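Local atomic coordinates of MxaA (Stigmatella aurantiaca, PDB entry 4W4T), a protein that carries the terminal NADPH-binding reductase domain of the myxalamid PKS-NRPS pathway, which probably releases the finished chain by reduction, yielding a primary alcohol. Residues F70-L75 and P115-V120; C85-K90 and N97-N102. One frame throughout, in Å; residues are numbered along the deposited sequence.

Contact 1 of 2, residues F70-L75 and P115-V120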
loop_
_atom_site.group_PDB
_atom_site.type_symbol
_atom_site.label_atom_id
_atom_site.label_comp_id
_atom_site.label_asym_id
_atom_site.label_seq_id
_atom_site.Cartn_x
_atom_site.Cartn_y
_atom_site.Cartn_z
ATOM N N PHE A 70 5.195 -3.339 27.542
ATOM C CA PHE A 70 5.854 -2.603 28.610
ATOM C C PHE A 70 4.865 -2.227 29.697
ATOM O O PHE A 70 5.173 -2.307 30.882
ATOM C CB PHE A 70 6.562 -1.363 28.036
ATOM C CG PHE A 70 7.705 -1.708 27.136
ATOM C CD1 PHE A 70 7.489 -2.031 25.805
ATOM C CD2 PHE A 70 8.998 -1.749 27.631
ATOM C CE1 PHE A 70 8.538 -2.374 24.976
ATOM C CE2 PHE A 70 10.059 -2.087 26.815
ATOM C CZ PHE A 70 9.839 -2.397 25.484
ATOM N N LEU A 71 3.657 -1.844 29.290
ATOM C CA LEU A 71 2.590 -1.569 30.238
ATOM C C LEU A 71 2.288 -2.813 31.078
ATOM O O LEU A 71 2.110 -2.727 32.289
ATOM C CB LEU A 71 1.337 -1.100 29.490
ATOM C CG LEU A 71 0.256 -0.287 30.195
ATOM C CD1 LEU A 71 0.861 0.816 31.057
ATOM C CD2 LEU A 71 -0.679 0.321 29.131
ATOM N N LEU A 72 2.251 -3.975 30.445
ATOM C CA LEU A 72 1.971 -5.189 31.212
ATOM C C LEU A 72 3.077 -5.447 32.233
ATOM O O LEU A 72 2.808 -5.674 33.420
ATOM C CB LEU A 72 1.814 -6.389 30.295
ATOM C CG LEU A 72 1.630 -7.716 31.034
ATOM C CD1 LEU A 72 0.513 -7.620 32.071
ATOM C CD2 LEU A 72 1.379 -8.837 30.045
ATOM N N GLU A 73 4.322 -5.380 31.777
ATOM C CA GLU A 73 5.444 -5.685 32.649
ATOM C C GLU A 73 5.507 -4.653 33.781
ATOM O O GLU A 73 5.741 -4.997 34.951
ATOM C CB GLU A 73 6.733 -5.751 31.823
ATOM C CG GLU A 73 7.939 -6.338 32.550
ATOM C CD GLU A 73 8.651 -5.309 33.396
ATOM O OE1 GLU A 73 8.416 -4.102 33.159
ATOM O OE2 GLU A 73 9.442 -5.698 34.288
ATOM N N GLU A 74 5.213 -3.399 33.458
ATOM C CA GLU A 74 5.192 -2.357 34.471
ATOM C C GLU A 74 4.054 -2.536 35.486
ATOM O O GLU A 74 4.232 -2.282 36.678
ATOM C CB GLU A 74 5.096 -0.984 33.808
ATOM C CG GLU A 74 5.227 0.180 34.775
ATOM C CD GLU A 74 6.459 1.021 34.504
ATOM O OE1 GLU A 74 6.948 1.007 33.348
ATOM O OE2 GLU A 74 6.921 1.704 35.439
ATOM N N LEU A 75 2.881 -2.966 35.029
ATOM C CA LEU A 75 1.758 -3.181 35.941
ATOM C C LEU A 75 2.030 -4.320 36.932
ATOM O O LEU A 75 1.617 -4.253 38.090
ATOM C CB LEU A 75 0.470 -3.477 35.144
ATOM C CG LEU A 75 -0.202 -2.256 34.498
ATOM C CD1 LEU A 75 -1.322 -2.711 33.569
ATOM C CD2 LEU A 75 -0.738 -1.283 35.528
ATOM N N PRO A 115 2.136 -16.137 37.035
ATOM C CA PRO A 115 0.955 -16.228 37.902
ATOM C C PRO A 115 0.065 -14.986 37.848
ATOM O O PRO A 115 -1.127 -15.080 38.116
ATOM C CB PRO A 115 1.558 -16.377 39.304
ATOM C CG PRO A 115 2.942 -16.869 39.080
ATOM C CD PRO A 115 3.389 -16.271 37.801
ATOM N N ARG A 116 0.644 -13.842 37.489
ATOM C CA ARG A 116 -0.058 -12.563 37.560
ATOM C C ARG A 116 -0.982 -12.303 36.356
ATOM O O ARG A 116 -1.897 -11.482 36.443
ATOM C CB ARG A 116 0.957 -11.413 37.674
ATOM C CG ARG A 116 1.881 -11.476 38.894
ATOM C CD ARG A 116 1.185 -11.047 40.165
ATOM N NE ARG A 116 0.586 -9.721 40.041
ATOM C CZ ARG A 116 1.256 -8.575 40.140
ATOM N NH1 ARG A 116 2.563 -8.577 40.378
ATOM N NH2 ARG A 116 0.618 -7.421 40.000
ATOM N N ILE A 117 -0.734 -13.003 35.251
ATOM C CA ILE A 117 -1.409 -12.749 33.977
ATOM C C ILE A 117 -2.568 -13.730 33.755
ATOM O O ILE A 117 -2.391 -14.927 33.885
ATOM C CB ILE A 117 -0.443 -12.859 32.790
ATOM C CG1 ILE A 117 0.737 -11.902 32.949
ATOM C CG2 ILE A 117 -1.174 -12.589 31.490
ATOM C CD1 ILE A 117 1.813 -12.107 31.900
ATOM N N VAL A 118 -3.738 -13.197 33.432
ATOM C CA VAL A 118 -4.900 -14.004 33.128
ATOM C C VAL A 118 -5.450 -13.673 31.767
ATOM O O VAL A 118 -6.134 -12.645 31.632
ATOM C CB VAL A 118 -6.027 -13.762 34.172
ATOM C CG1 VAL A 118 -7.225 -14.655 33.861
ATOM C CG2 VAL A 118 -5.526 -13.948 35.557
ATOM N N PRO A 119 -5.128 -14.495 30.770
ATOM C CA PRO A 119 -5.678 -14.133 29.484
ATOM C C PRO A 119 -7.206 -14.250 29.461
ATOM O O PRO A 119 -7.803 -15.087 30.156
ATOM C CB PRO A 119 -5.073 -15.129 28.529
ATOM C CG PRO A 119 -3.906 -15.664 29.159
ATOM C CD PRO A 119 -4.126 -15.549 30.667
ATOM N N VAL A 120 -7.827 -13.350 28.708
ATOM C CA VAL A 120 -9.246 -13.390 28.454
ATOM C C VAL A 120 -9.358 -13.496 26.955
ATOM O O VAL A 120 -8.931 -12.592 26.247
ATOM C CB VAL A 120 -9.955 -12.132 29.020
ATOM C CG1 VAL A 120 -11.474 -12.149 28.673
ATOM C CG2 VAL A 120 -9.753 -12.016 30.516
#
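The guanidinium of Arg116 reaches the backbone of Leu75 obliquely, with NH2 3.8 Å from the Leu75 O atom, too long for a hydrogen bond. The flat group is instead gripped by carbonyls where helix 66-78 ends and the chain turns toward the next strand: NH2 bonds to Thr79 O and Ala81 O, and NH1 to Cys76 O. The Leu75 oxygen accepts from Thr79 OG1. Arg116 gets there by folding its chain over, bent at both chi2 (-77°) and chi3 (-55°), which carries the guanidinium off the start of strand 117-121 and back to the helix.

The apolar half of the contact is a meeting of two branched side chains. Leu72 CD2 lies 3.8 Å from Ile117 CD1, with the two chains crossing obliquely and touching through these methyls alone. Neither side chain leaves its backbone aimed at the other segment; the extended second torsion of Ile117 (172°) carries CD1 across, and on Leu72 the CD2 branch closes the distance. The backbones stay well apart, 8.7 Å between the CA atoms of Leu72 and Ile117, and no hydrogen bond links the segments. Leu72 is also wedged against Ile83 of the intervening strand and Ile99 and Leu103 of helix 92-105, so that the methyl contact belongs to a larger layer between helix and sheet.

The chemistry therefore divides: buried methyls join helix 66-78 to strand 117-121 at the edge of the parallel sheet, while a cationic group gathers carbonyls at the C-terminal end of the helix. There the helix dipole would probably favour its positive charge, and the same bonds fix the rotation of the guanidinium.

Contact 2 of 2, residues C85-K90 and N97-N102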
loop_
_atom_site.group_PDB
_atom_site.type_symbol
_atom_site.label_atom_id
_atom_site.label_comp_id
_atom_site.label_asym_id
_atom_site.label_seq_id
_atom_site.Cartn_x
_atom_site.Cartn_y
_atom_site.Cartn_z
ATOM N N CYS A 85 -5.691 -10.043 30.661
ATOM C CA CYS A 85 -5.258 -9.542 29.362
ATOM C C CYS A 85 -6.114 -10.043 28.207
ATOM O O CYS A 85 -6.093 -11.217 27.878
ATOM C CB CYS A 85 -3.804 -9.925 29.106
ATOM S SG CYS A 85 -2.667 -9.184 30.276
ATOM N N LEU A 86 -6.834 -9.131 27.570
ATOM C CA LEU A 86 -7.667 -9.488 26.432
ATOM C C LEU A 86 -6.780 -9.902 25.259
ATOM O O LEU A 86 -5.863 -9.173 24.887
ATOM C CB LEU A 86 -8.567 -8.311 26.045
ATOM C CG LEU A 86 -9.668 -8.604 25.028
ATOM C CD1 LEU A 86 -10.783 -9.404 25.686
ATOM C CD2 LEU A 86 -10.192 -7.302 24.461
ATOM N N VAL A 87 -7.039 -11.072 24.683
ATOM C CA VAL A 87 -6.197 -11.588 23.618
ATOM C C VAL A 87 -6.977 -12.506 22.683
ATOM O O VAL A 87 -7.749 -13.355 23.136
ATOM C CB VAL A 87 -4.969 -12.352 24.202
ATOM C CG1 VAL A 87 -5.433 -13.496 25.127
ATOM C CG2 VAL A 87 -4.069 -12.875 23.095
ATOM N N ARG A 88 -6.790 -12.320 21.379
ATOM C CA ARG A 88 -7.362 -13.215 20.374
ATOM C C ARG A 88 -6.621 -14.540 20.354
ATOM O O ARG A 88 -5.440 -14.588 20.015
ATOM C CB ARG A 88 -7.297 -12.598 18.974
ATOM C CG ARG A 88 -8.087 -11.320 18.792
ATOM C CD ARG A 88 -7.919 -10.747 17.379
ATOM N NE ARG A 88 -8.530 -11.584 16.349
ATOM C CZ ARG A 88 -7.852 -12.249 15.419
ATOM N NH1 ARG A 88 -6.527 -12.182 15.386
ATOM N NH2 ARG A 88 -8.499 -12.983 14.521
ATOM N N SER A 89 -7.317 -15.614 20.705
ATOM C CA SER A 89 -6.728 -16.950 20.689
ATOM C C SER A 89 -7.836 -17.985 20.868
ATOM O O SER A 89 -8.927 -17.643 21.322
ATOM C CB SER A 89 -5.677 -17.095 21.790
ATOM O OG SER A 89 -6.250 -16.824 23.067
ATOM N N LYS A 90 -7.562 -19.237 20.509
ATOM C CA LYS A 90 -8.562 -20.299 20.652
ATOM C C LYS A 90 -8.664 -20.808 22.093
ATOM O O LYS A 90 -9.705 -21.335 22.496
ATOM C CB LYS A 90 -8.247 -21.463 19.710
ATOM C CG LYS A 90 -8.665 -21.221 18.265
ATOM C CD LYS A 90 -10.172 -21.046 18.153
ATOM C CE LYS A 90 -10.564 -20.369 16.845
ATOM N NZ LYS A 90 -10.059 -18.968 16.780
ATOM N N ASN A 97 0.532 -17.910 25.665
ATOM C CA ASN A 97 1.709 -18.034 24.804
ATOM C C ASN A 97 1.962 -16.774 23.989
ATOM O O ASN A 97 3.103 -16.344 23.841
ATOM C CB ASN A 97 1.581 -19.224 23.852
ATOM C CG ASN A 97 1.524 -20.547 24.582
ATOM O OD1 ASN A 97 1.868 -20.637 25.762
ATOM N ND2 ASN A 97 1.097 -21.586 23.879
ATOM N N ARG A 98 0.897 -16.197 23.451
ATOM C CA ARG A 98 1.016 -14.968 22.678
ATOM C C ARG A 98 1.542 -13.840 23.562
ATOM O O ARG A 98 2.479 -13.141 23.196
ATOM C CB ARG A 98 -0.329 -14.577 22.058
ATOM C CG ARG A 98 -0.846 -15.544 21.002
ATOM C CD ARG A 98 -1.960 -14.906 20.174
ATOM N NE ARG A 98 -1.471 -13.777 19.378
ATOM C CZ ARG A 98 -2.170 -12.674 19.125
ATOM N NH1 ARG A 98 -3.402 -12.537 19.609
ATOM N NH2 ARG A 98 -1.637 -11.705 18.398
ATOM N N ILE A 99 0.943 -13.672 24.731
ATOM C CA ILE A 99 1.377 -12.628 25.644
ATOM C C ILE A 99 2.836 -12.843 26.047
ATOM O O ILE A 99 3.654 -11.914 25.979
ATOM C CB ILE A 99 0.479 -12.587 26.865
ATOM C CG1 ILE A 99 -0.935 -12.194 26.431
ATOM C CG2 ILE A 99 1.006 -11.607 27.883
ATOM C CD1 ILE A 99 -1.997 -12.514 27.462
ATOM N N ARG A 100 3.182 -14.073 26.422
ATOM C CA ARG A 100 4.560 -14.360 26.826
ATOM C C ARG A 100 5.557 -14.079 25.702
ATOM O O ARG A 100 6.588 -13.436 25.925
ATOM C CB ARG A 100 4.709 -15.808 27.282
ATOM C CG ARG A 100 6.094 -16.110 27.844
ATOM C CD ARG A 100 6.294 -17.594 28.132
ATOM N NE ARG A 100 6.160 -18.390 26.918
ATOM C CZ ARG A 100 5.121 -19.172 26.642
ATOM N NH1 ARG A 100 4.118 -19.292 27.511
ATOM N NH2 ARG A 100 5.095 -19.846 25.498
ATOM N N LYS A 101 5.254 -14.551 24.497
ATOM C CA LYS A 101 6.161 -14.370 23.372
ATOM C C LYS A 101 6.367 -12.891 23.050
ATOM O O LYS A 101 7.491 -12.462 22.732
ATOM C CB LYS A 101 5.649 -15.113 22.134
ATOM C CG LYS A 101 5.840 -16.632 22.198
ATOM C CD LYS A 101 5.421 -17.316 20.898
ATOM C CE LYS A 101 5.513 -18.837 21.009
ATOM N NZ LYS A 101 6.895 -19.295 21.359
ATOM N N ASN A 102 5.288 -12.114 23.123
ATOM C CA ASN A 102 5.392 -10.676 22.887
ATOM C C ASN A 102 6.372 -10.055 23.867
ATOM O O ASN A 102 7.258 -9.300 23.470
ATOM C CB ASN A 102 4.026 -9.991 23.004
ATOM C CG ASN A 102 4.064 -8.528 22.565
ATOM O OD1 ASN A 102 4.603 -8.210 21.517
ATOM N ND2 ASN A 102 3.480 -7.643 23.368
HETATM O O HOH W 1 -5.106 -9.882 20.521
#
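Ile99 presses the end of its chain against strand 82-87, CD1 lying 3.6 Å from Cys85 CB. This is the tight part of the contact: Cys85, Val87 and Ile99 are all buried and all leave their backbones toward the opposing segment. With CG1 set opposite the carbonyl carbon (chi1 -64°) and the chain nearly straight beyond it, Ile99 sets a single methyl against the side chains of the strand, and that methyl also comes within 4.3 Å of Val87 CG1. Helix 97-102 runs steeply across the strand, their directions 106° apart.

Toward solvent the packing gives way to polar links. Arg98, bent at chi3, lays its guanidinium beside the strand end, where NH1 donates to Arg88 O at 2.9 Å. The donor meets a lone pair in the carbonyl plane, but the bond is bent (137° at the hydrogen). Val87 CG2 approaches NH1 obliquely at 3.6 Å, so the valine serves both halves of the contact. A water accepts from Arg88 N and from Arg98 NH1, fastening the arginine a second time to the same residue.

Both arginines bind NADPH in this protein, although none is bound here. An arginine just after the second strand of a Rossmann beta-alpha-beta unit is typical of NADPH-dependent short-chain dehydrogenases, consistent with recognition of the 2'-phosphate.

Overall arrangement
Contact 1 and contact 2 share one layer of the Rossmann fold, their centres 10 Å apart: strands 82-87 and 117-121 are parallel neighbours, probably joined by hydrogen bonds between Val118 and Cys85 and between Cys85 and Val120, and the two helices meet where Leu72 packs on Ile99. Both have buried aliphatic cores, but their polar halves differ. In contact 1 a partly exposed arginine from the strand side serves carbonyls at the end of a helix and in the turn that follows, at the sheet edge. In contact 2 an exposed arginine from the helix serves the C-terminal end of a strand, where exposed Arg88 also lines the cofactor site. Contact 2 buries more surface, 250 against 117 Å².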